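Local coordinates for protein seryl-tRNA synthetase, cytoplasmic (Candida albicans, PDB 3QO8) that catalyses the two-step charging of tRNA(Ser), activating serine with ATP to seryl-adenylate and then passing the seryl group to the acceptor end of the tRNA, at residues Ile244-Gln249 / Lys300-Val305; Leu344-Ala349 / Thr374-Arg379. One frame throughout, in Å; residues are numbered along the deposited sequence.

Contact 1 (244-249 with 300-305) and contact 2 (344-349 with 374-379) lie in one class II catalytic core and are bridged by a single side-chain pair. Contact 1 grips the seryl end of the bound adenylate analogue directly. Contact 2 lies farther out, with its centre about 15 Å from that of contact 1. They meet through a probable hydrogen bond, 3.2 Å from Gln377 NE2 to Glu248 OE2, in one of the two modelled conformers of Glu248. Gln377 thus probably acts as a second-shell partner of a carboxylate whose other oxygen binds the ligand. The side chain of Gln377 itself stays about 8 Å from the analogue.

Contact 1 of 2, residues Ile244-Gln249 / Lys300-Val305; sequences IATSEQ and KIEQFV. With SSA (5'-O-(N-(L-seryl)-sulfamoyl)adenosine), chain B.
Lys300 reaches across to Thr246, its NZ donating a 2.8 Å hydrogen bond to Thr246 OG1. Two bends, at chi3 (55°) and chi4 (50°), turn the end of the lysine chain so that NZ lies between Thr246 OG1 and the Glu302 carboxylate. Lys300 NZ forms a salt bridge of 3.0 Å with Glu302 OE1, meeting that oxygen from well above the carboxylate plane. A water bound to Lys300 O and Ser247 OG also accepts from NZ. The ammonium group thus ties the strand to the turn, and its charge would help balance the acidic groups nearby. Thr246 OG1 is shared further: it makes a capping bond with Glu248 N in the turn that leads into the helix and takes a hydrogen bond from the ligand amine. Glu248 CB lies 3.6 Å from Glu302 OE2. In one of its two modelled conformers the Glu248 chain is extended, CG anti to the backbone N (chi1 179°), which carries OE1 to within 2.8 Å of N10 of the analogue, as acceptor. Glu302 divides its carboxylate between two groups of the seryl moiety, OE2 taking N10 at 2.7 Å and OE1 the serine hydroxyl, OG of SSA, also at 2.7 Å. This is consistent with amine and hydroxyl being recognised together in a serine pocket set against the largely antiparallel sheet of a class II synthetase.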
loop_
_atom_site.group_PDB
_atom_site.type_symbol
_atom_site.label_atom_id
_atom_site.label_comp_id
_atom_site.label_asym_id
_atom_site.label_seq_id
_atom_site.Cartn_x
_atom_site.Cartn_y
_atom_site.Cartn_z
ATOM N N ILE A 244 -1.069 -0.662 -7.715
ATOM C CA ILE A 244 -0.893 0.407 -8.694
ATOM C C ILE A 244 0.527 0.963 -8.680
ATOM O O ILE A 244 1.170 0.979 -7.636
ATOM C CB ILE A 244 -1.911 1.556 -8.476
ATOM C CG1 ILE A 244 -1.609 2.331 -7.183
ATOM C CG2 ILE A 244 -3.369 0.990 -8.504
ATOM C CD1 ILE A 244 -2.536 3.544 -6.933
ATOM N N ALA A 245 1.006 1.400 -9.852
ATOM C CA ALA A 245 2.303 2.054 -9.989
ATOM C C ALA A 245 2.170 3.560 -9.810
ATOM O O ALA A 245 3.156 4.259 -9.576
ATOM C CB ALA A 245 2.918 1.732 -11.385
ATOM N N THR A 246 0.941 4.061 -9.913
ATOM C CA THR A 246 0.685 5.499 -9.856
ATOM C C THR A 246 -0.818 5.693 -9.759
ATOM O O THR A 246 -1.577 4.904 -10.323
ATOM C CB THR A 246 1.223 6.240 -11.137
ATOM O OG1 THR A 246 0.556 7.500 -11.283
ATOM C CG2 THR A 246 0.966 5.418 -12.393
ATOM N N SER A 247 -1.253 6.730 -9.046
ATOM C CA SER A 247 -2.687 6.996 -8.943
ATOM C C SER A 247 -3.323 7.305 -10.299
ATOM O O SER A 247 -4.549 7.276 -10.441
ATOM C CB SER A 247 -3.006 8.085 -7.904
ATOM O OG SER A 247 -2.412 9.335 -8.243
ATOM N N GLU A 248 -2.480 7.599 -11.288
ATOM C CA GLU A 248 -2.931 7.784 -12.662
ATOM C C GLU A 248 -3.811 6.613 -13.088
ATOM O O GLU A 248 -4.839 6.786 -13.736
ATOM C CB GLU A 248 -1.730 7.891 -13.610
ATOM C CG GLU A 248 -2.102 8.067 -15.075
ATOM C CD GLU A 248 -0.991 7.642 -16.049
ATOM O OE1 GLU A 248 0.220 7.746 -15.714
ATOM O OE2 GLU A 248 -1.347 7.192 -17.161
ATOM N N GLN A 249 -3.394 5.412 -12.717
ATOM C CA GLN A 249 -4.081 4.203 -13.151
ATOM C C GLN A 249 -5.537 4.124 -12.660
ATOM O O GLN A 249 -6.460 4.088 -13.478
ATOM C CB GLN A 249 -3.251 2.966 -12.813
ATOM C CG GLN A 249 -2.070 2.815 -13.777
ATOM C CD GLN A 249 -0.901 2.019 -13.203
ATOM O OE1 GLN A 249 -0.844 1.728 -12.009
ATOM N NE2 GLN A 249 0.043 1.668 -14.067
ATOM N N LYS A 300 2.851 9.769 -3.922
ATOM C CA LYS A 300 2.858 10.726 -5.022
ATOM C C LYS A 300 1.547 11.498 -5.066
ATOM O O LYS A 300 0.457 10.905 -5.025
ATOM C CB LYS A 300 3.114 10.018 -6.368
ATOM C CG LYS A 300 3.162 10.983 -7.590
ATOM C CD LYS A 300 3.729 10.301 -8.874
ATOM C CE LYS A 300 2.959 9.012 -9.243
ATOM N NZ LYS A 300 1.480 9.212 -9.276
ATOM N N ILE A 301 1.667 12.819 -5.116
ATOM C CA ILE A 301 0.565 13.689 -5.482
ATOM C C ILE A 301 0.589 13.874 -7.001
ATOM O O ILE A 301 1.577 14.342 -7.570
ATOM C CB ILE A 301 0.652 15.060 -4.782
ATOM C CG1 ILE A 301 0.717 14.874 -3.255
ATOM C CG2 ILE A 301 -0.535 15.940 -5.197
ATOM C CD1 ILE A 301 -0.386 13.967 -2.701
ATOM N N GLU A 302 -0.527 13.516 -7.630
ATOM C CA GLU A 302 -0.675 13.420 -9.070
ATOM C C GLU A 302 -1.693 14.455 -9.560
ATOM O O GLU A 302 -2.739 14.648 -8.935
ATOM C CB GLU A 302 -1.228 12.018 -9.391
ATOM C CG GLU A 302 -1.465 11.743 -10.874
ATOM C CD GLU A 302 -0.170 11.482 -11.637
ATOM O OE1 GLU A 302 0.917 11.627 -11.028
ATOM O OE2 GLU A 302 -0.240 11.119 -12.842
ATOM N N GLN A 303 -1.399 15.118 -10.674
ATOM C CA GLN A 303 -2.424 15.888 -11.383
ATOM C C GLN A 303 -3.089 14.982 -12.405
ATOM O O GLN A 303 -2.407 14.373 -13.232
ATOM C CB GLN A 303 -1.803 17.052 -12.161
ATOM C CG GLN A 303 -1.079 18.068 -11.337
ATOM C CD GLN A 303 -0.539 19.184 -12.213
ATOM O OE1 GLN A 303 -1.303 19.940 -12.804
ATOM N NE2 GLN A 303 0.780 19.270 -12.320
ATOM N N PHE A 304 -4.414 14.883 -12.375
ATOM C CA PHE A 304 -5.083 14.136 -13.424
ATOM C C PHE A 304 -6.250 14.962 -13.932
ATOM O O PHE A 304 -7.099 15.408 -13.152
ATOM C CB PHE A 304 -5.566 12.746 -12.976
ATOM C CG PHE A 304 -6.093 11.908 -14.128
ATOM C CD1 PHE A 304 -5.243 11.054 -14.827
ATOM C CD2 PHE A 304 -7.401 12.036 -14.553
ATOM C CE1 PHE A 304 -5.709 10.310 -15.901
ATOM C CE2 PHE A 304 -7.881 11.297 -15.636
ATOM C CZ PHE A 304 -7.036 10.437 -16.311
ATOM N N VAL A 305 -6.292 15.157 -15.242
ATOM C CA VAL A 305 -7.247 16.087 -15.829
ATOM C C VAL A 305 -7.919 15.493 -17.051
ATOM O O VAL A 305 -7.275 14.843 -17.867
ATOM C CB VAL A 305 -6.560 17.411 -16.247
ATOM C CG1 VAL A 305 -7.595 18.392 -16.807
ATOM C CG2 VAL A 305 -5.822 18.028 -15.067
HETATM N N10 SSA B . 1.375 9.161 -13.647
HETATM C CA SSA B . 2.630 9.632 -14.230
HETATM C CB SSA B . 2.885 11.083 -13.823
HETATM O OG SSA B . 3.205 11.164 -12.420
HETATM C C9 SSA B . 3.773 8.763 -13.784
HETATM O O9 SSA B . 3.618 7.878 -12.952
HETATM N N8 SSA B . 4.952 9.021 -14.341
HETATM S S1 SSA B . 6.329 8.422 -13.784
HETATM O O1S SSA B . 6.463 7.011 -14.005
HETATM O O2S SSA B . 7.406 9.117 -14.409
HETATM O "O5'" SSA B . 6.439 8.706 -12.273
HETATM C "C5'" SSA B . 6.260 10.015 -11.761
HETATM C "C4'" SSA B . 7.393 10.334 -10.781
HETATM O "O4'" SSA B . 7.454 9.425 -9.675
HETATM C "C3'" SSA B . 8.773 10.258 -11.396
HETATM O "O3'" SSA B . 9.029 11.438 -12.172
HETATM C "C2'" SSA B . 9.639 10.148 -10.147
HETATM O "O2'" SSA B . 9.805 11.441 -9.534
HETATM C "C1'" SSA B . 8.790 9.292 -9.207
HETATM N N9 SSA B . 9.202 7.876 -9.288
HETATM C C8 SSA B . 9.036 7.044 -10.329
HETATM N N7 SSA B . 9.563 5.842 -10.009
HETATM C C5 SSA B . 10.049 5.937 -8.758
HETATM C C6 SSA B . 10.677 5.042 -7.913
HETATM N N6 SSA B . 10.905 3.782 -8.344
HETATM N N1 SSA B . 11.052 5.446 -6.677
HETATM C C2 SSA B . 10.820 6.700 -6.271
HETATM N N3 SSA B . 10.203 7.585 -7.064
HETATM C C4 SSA B . 9.825 7.224 -8.311
HETATM O O HOH W 1 -0.254 8.777 -6.635
#

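Contact 2 of 2, residues Leu344-Ala349 / Thr374-Arg379; sequences LNNAAA and TDYQSR. With MG (magnesium ion), chain E.
Asn345 OD1 takes two backbone N-H groups, a 3.0 Å bond from Ala348 N, nearly along the C=O axis, and a weak one from Ala347 N. The Asx motif reinforces the type I beta turn Asn345-Ala348, which the backbone bond from Ala348 N to Asn345 O closes, and helps present its outer corner to Tyr376. There the peptide oxygen Asn346 O sits 3.7 Å above the ring plane, over its centre, while Ala347 CA approaches CD2 of Tyr376 obliquely at 3.5 Å. With CG anti to the backbone N (chi1 -167°), the tyrosine ring is carried out from segment 374-379 alongside the turn, and its OH packs against Asn346 CB before donating to Val108 O. Ala347 CB lies 3.8 Å from Tyr376 CD2 and 4.0 Å from Gln377 NE2. At the other end of the contact the methyls Ala349 CB and Thr374 CG2 meet more loosely, while Thr374 OG1 bonds to Asn110. Just before the turn, Leu344 O binds a magnesium ion directly at 2.3 Å, and one of the ion's four waters donates to Asn346 OD1 at 2.8 Å. Van der Waals packing therefore joins the segments, and the polar bonds probably help to hold each: the Asx motif helps hold the corner, and a salt bridge with weak bonds runs from Asp375 to Arg379, four residues on.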
loop_
_atom_site.group_PDB
_atom_site.type_symbol
_atom_site.label_atom_id
_atom_site.label_comp_id
_atom_site.label_asym_id
_atom_site.label_seq_id
_atom_site.Cartn_x
_atom_site.Cartn_y
_atom_site.Cartn_z
ATOM N N LEU A 344 8.708 7.879 -25.399
ATOM C CA LEU A 344 7.313 8.039 -24.980
ATOM C C LEU A 344 6.661 6.679 -24.779
ATOM O O LEU A 344 6.833 5.785 -25.604
ATOM C CB LEU A 344 6.512 8.817 -26.035
ATOM C CG LEU A 344 6.963 10.241 -26.349
ATOM C CD1 LEU A 344 6.075 10.855 -27.426
ATOM C CD2 LEU A 344 6.960 11.079 -25.079
ATOM N N ASN A 345 5.907 6.518 -23.697
ATOM C CA ASN A 345 5.074 5.323 -23.550
ATOM C C ASN A 345 3.913 5.380 -24.545
ATOM O O ASN A 345 3.655 6.441 -25.114
ATOM C CB ASN A 345 4.590 5.139 -22.095
ATOM C CG ASN A 345 3.488 6.120 -21.693
ATOM O OD1 ASN A 345 2.758 6.635 -22.529
ATOM N ND2 ASN A 345 3.354 6.353 -20.392
ATOM N N ASN A 346 3.219 4.257 -24.748
ATOM C CA ASN A 346 2.175 4.162 -25.764
ATOM C C ASN A 346 1.096 5.235 -25.658
ATOM O O ASN A 346 0.589 5.709 -26.668
ATOM C CB ASN A 346 1.477 2.792 -25.720
ATOM C CG ASN A 346 2.380 1.652 -26.130
ATOM O OD1 ASN A 346 3.478 1.860 -26.636
ATOM N ND2 ASN A 346 1.916 0.427 -25.908
ATOM N N ALA A 347 0.715 5.600 -24.439
ATOM C CA ALA A 347 -0.424 6.496 -24.274
ATOM C C ALA A 347 -0.094 7.953 -24.603
ATOM O O ALA A 347 -0.969 8.709 -25.014
ATOM C CB ALA A 347 -1.030 6.366 -22.848
ATOM N N ALA A 348 1.170 8.342 -24.437
ATOM C CA ALA A 348 1.545 9.748 -24.534
ATOM C C ALA A 348 1.725 10.210 -25.974
ATOM O O ALA A 348 2.480 9.601 -26.731
ATOM C CB ALA A 348 2.826 10.009 -23.735
ATOM N N ALA A 349 1.029 11.285 -26.346
ATOM C CA ALA A 349 1.271 11.950 -27.621
ATOM C C ALA A 349 2.399 12.974 -27.461
ATOM O O ALA A 349 3.076 13.304 -28.427
ATOM C CB ALA A 349 0.005 12.631 -28.138
ATOM N N THR A 374 -4.089 12.467 -24.992
ATOM C CA THR A 374 -5.278 12.713 -25.809
ATOM C C THR A 374 -6.405 11.726 -25.460
ATOM O O THR A 374 -6.766 11.610 -24.282
ATOM C CB THR A 374 -4.962 12.786 -27.343
ATOM O OG1 THR A 374 -4.445 11.535 -27.815
ATOM C CG2 THR A 374 -3.943 13.888 -27.622
ATOM N N ASP A 375 -6.960 11.017 -26.442
ATOM C CA ASP A 375 -8.068 10.097 -26.144
ATOM C C ASP A 375 -7.691 8.622 -26.226
ATOM O O ASP A 375 -8.551 7.777 -26.443
ATOM C CB ASP A 375 -9.262 10.360 -27.066
ATOM C CG ASP A 375 -8.890 10.274 -28.545
ATOM O OD1 ASP A 375 -7.855 9.657 -28.872
ATOM O OD2 ASP A 375 -9.643 10.818 -29.380
ATOM N N TYR A 376 -6.410 8.316 -26.061
ATOM C CA TYR A 376 -5.918 6.944 -26.172
ATOM C C TYR A 376 -6.506 6.078 -25.055
ATOM O O TYR A 376 -6.951 4.956 -25.293
ATOM C CB TYR A 376 -4.392 6.956 -26.076
ATOM C CG TYR A 376 -3.673 5.679 -26.469
ATOM C CD1 TYR A 376 -3.381 5.408 -27.801
ATOM C CD2 TYR A 376 -3.258 4.764 -25.505
ATOM C CE1 TYR A 376 -2.704 4.259 -28.166
ATOM C CE2 TYR A 376 -2.582 3.610 -25.858
ATOM C CZ TYR A 376 -2.307 3.365 -27.192
ATOM O OH TYR A 376 -1.620 2.234 -27.562
ATOM N N GLN A 377 -6.507 6.602 -23.833
ATOM C CA GLN A 377 -7.022 5.847 -22.693
ATOM C C GLN A 377 -8.542 5.950 -22.599
ATOM O O GLN A 377 -9.225 4.966 -22.318
ATOM C CB GLN A 377 -6.375 6.326 -21.394
ATOM C CG GLN A 377 -4.862 6.131 -21.369
ATOM C CD GLN A 377 -4.179 7.112 -20.436
ATOM O OE1 GLN A 377 -4.462 8.313 -20.465
ATOM N NE2 GLN A 377 -3.296 6.602 -19.586
ATOM N N SER A 378 -9.064 7.143 -22.850
ATOM C CA SER A 378 -10.493 7.372 -22.737
ATOM C C SER A 378 -11.294 6.571 -23.762
ATOM O O SER A 378 -12.415 6.176 -23.484
ATOM C CB SER A 378 -10.802 8.859 -22.849
ATOM O OG SER A 378 -10.228 9.392 -24.017
ATOM N N ARG A 379 -10.725 6.327 -24.946
ATOM C CA ARG A 379 -11.377 5.440 -25.908
ATOM C C ARG A 379 -11.503 4.049 -25.296
ATOM O O ARG A 379 -12.547 3.416 -25.370
ATOM C CB ARG A 379 -10.602 5.381 -27.243
ATOM C CG ARG A 379 -11.220 4.432 -28.278
ATOM C CD ARG A 379 -10.560 4.575 -29.677
ATOM N NE ARG A 379 -10.855 5.872 -30.281
ATOM C CZ ARG A 379 -10.043 6.922 -30.238
ATOM N NH1 ARG A 379 -8.857 6.836 -29.640
ATOM N NH2 ARG A 379 -10.411 8.062 -30.799
HETATM MG MG MG E . 7.660 3.787 -26.492
HETATM O O HOH W 2 5.564 3.259 -27.836
HETATM O O HOH W 3 7.094 2.166 -24.594
HETATM O O HOH W 4 8.309 5.466 -28.229
HETATM O O HOH W 5 8.622 1.741 -27.383
#